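Local coordinates for TRAP dicarboxylate ABC transporter, substrate-binding protein (Roseobacter denitrificans, PDB 4OVQ), which binds beta-D-glucuronate in the periplasm as the substrate-binding protein of a TRAP transport system, probably delivering it for uptake, at residues V111-M114 against F115-L118. Numbering follows the deposited sequence.
Sequences VPHM and FRVL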
loop_
_atom_site.group_PDB
_atom_site.type_symbol
_atom_site.label_atom_id
_atom_site.label_comp_id
_atom_site.label_asym_id
_atom_site.label_seq_id
_atom_site.Cartn_x
_atom_site.Cartn_y
_atom_site.Cartn_z
ATOM N N VAL A 111 -10.834 5.994 -3.695
ATOM C CA VAL A 111 -9.879 5.403 -4.618
ATOM C C VAL A 111 -9.954 6.065 -5.996
ATOM O O VAL A 111 -8.927 6.418 -6.580
ATOM C CB VAL A 111 -10.057 3.885 -4.723
ATOM C CG1 VAL A 111 -9.162 3.314 -5.805
ATOM C CG2 VAL A 111 -9.793 3.236 -3.372
ATOM N N PRO A 112 -11.171 6.257 -6.526
ATOM C CA PRO A 112 -11.181 6.924 -7.831
ATOM C C PRO A 112 -10.482 8.274 -7.797
ATOM O O PRO A 112 -9.786 8.619 -8.754
ATOM C CB PRO A 112 -12.675 7.075 -8.118
ATOM C CG PRO A 112 -13.255 5.841 -7.511
ATOM C CD PRO A 112 -12.499 5.720 -6.187
ATOM N N HIS A 113 -10.656 9.021 -6.710
ATOM C CA HIS A 113 -9.934 10.280 -6.524
ATOM C C HIS A 113 -8.409 10.091 -6.569
ATOM O O HIS A 113 -7.709 10.845 -7.238
ATOM C CB HIS A 113 -10.331 10.920 -5.199
ATOM C CG HIS A 113 -9.694 12.251 -4.954
ATOM N ND1 HIS A 113 -9.083 12.579 -3.765
ATOM C CD2 HIS A 113 -9.584 13.345 -5.743
ATOM C CE1 HIS A 113 -8.611 13.810 -3.834
ATOM N NE2 HIS A 113 -8.905 14.299 -5.024
HETATM N N MSE A 114 -7.896 9.088 -5.855
HETATM C CA MSE A 114 -6.457 8.810 -5.843
HETATM C C MSE A 114 -5.919 8.636 -7.259
HETATM O O MSE A 114 -4.865 9.175 -7.605
HETATM C CB MSE A 114 -6.170 7.545 -5.011
HETATM C CG MSE A 114 -4.718 6.929 -5.126
HETATM SE SE MSE A 114 -4.710 5.247 -4.131
HETATM C CE MSE A 114 -5.068 4.073 -5.678
ATOM N N PHE A 115 -6.613 7.847 -8.061
ATOM C CA PHE A 115 -6.107 7.531 -9.378
ATOM C C PHE A 115 -6.121 8.795 -10.221
ATOM O O PHE A 115 -5.188 9.035 -10.976
ATOM C CB PHE A 115 -6.892 6.389 -10.014
ATOM C CG PHE A 115 -6.405 5.014 -9.606
ATOM C CD1 PHE A 115 -5.163 4.557 -10.027
ATOM C CD2 PHE A 115 -7.187 4.186 -8.830
ATOM C CE1 PHE A 115 -4.709 3.300 -9.676
ATOM C CE2 PHE A 115 -6.738 2.922 -8.477
ATOM C CZ PHE A 115 -5.503 2.479 -8.912
ATOM N N ARG A 116 -7.154 9.621 -10.049
ATOM C CA ARG A 116 -7.208 10.909 -10.746
ATOM C C ARG A 116 -5.990 11.747 -10.367
ATOM O O ARG A 116 -5.328 12.323 -11.216
ATOM C CB ARG A 116 -8.521 11.651 -10.462
ATOM C CG ARG A 116 -9.715 11.049 -11.204
ATOM C CD ARG A 116 -10.916 11.988 -11.283
ATOM N NE ARG A 116 -11.427 12.338 -9.961
ATOM C CZ ARG A 116 -12.256 11.582 -9.248
ATOM N NH1 ARG A 116 -12.681 10.411 -9.710
ATOM N NH2 ARG A 116 -12.653 11.995 -8.061
ATOM N N VAL A 117 -5.653 11.751 -9.085
ATOM C CA VAL A 117 -4.481 12.468 -8.608
ATOM C C VAL A 117 -3.173 11.899 -9.165
ATOM O O VAL A 117 -2.252 12.652 -9.513
ATOM C CB VAL A 117 -4.441 12.462 -7.078
ATOM C CG1 VAL A 117 -3.133 13.002 -6.584
ATOM C CG2 VAL A 117 -5.607 13.283 -6.524
ATOM N N LEU A 118 -3.084 10.571 -9.255
ATOM C CA LEU A 118 -1.869 9.912 -9.747
ATOM C C LEU A 118 -1.630 10.044 -11.253
ATOM O O LEU A 118 -0.483 9.943 -11.699
ATOM C CB LEU A 118 -1.895 8.419 -9.411
ATOM C CG LEU A 118 -1.722 8.056 -7.943
ATOM C CD1 LEU A 118 -1.850 6.547 -7.768
ATOM C CD2 LEU A 118 -0.382 8.522 -7.423
#
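Met114 runs extended through its first two torsions, CG anti to the backbone N (chi1 168°), then bends at chi3 (95°), which lays CE over one face of the Phe115 ring. This Met-aromatic contact lies within a short alpha-helix, 111-118, of this family 7 (DctP) solute-binding protein. The selenomethionine methyl does the touching: Met114 CE is 3.5 Å from Phe115 CE2, offset toward the ring rim in a CH-pi contact, while SE stands above the same face, 5.5 Å from the ring centroid. Val111 lies alongside Phe115, one turn earlier, and Val111 CG1 is 3.6 Å from Phe115 CE2. Beyond the helix, Phe115 meets Trp140 of strand 135-141 and makes a cation-pi contact with Arg266; Met114 and Leu118 both pack on Pro233, next to Glu234 of the glucuronate site. The bound glucuronate itself lies about 11 Å from the Met114 side chain.

Another side of the helix faces the C-terminus of the chain. Val117 CG2 sits over one face of the His113 imidazole, 4.0 Å from its centroid, and both ring nitrogens are hydrogen-bonded, NE2 to Thr324 O and ND1 to Lys109 N, which should hold the ring's rotation. Arg116 bends back across the first turn, its guanidinium lying with one face over Pro112 O and His113 CA, while NH2 forms a salt bridge to the terminal carboxylate of Glu325. Four consecutive i to i+4 backbone bonds join the two turns, closing with Leu118 N to Met114 O at 2.8 Å.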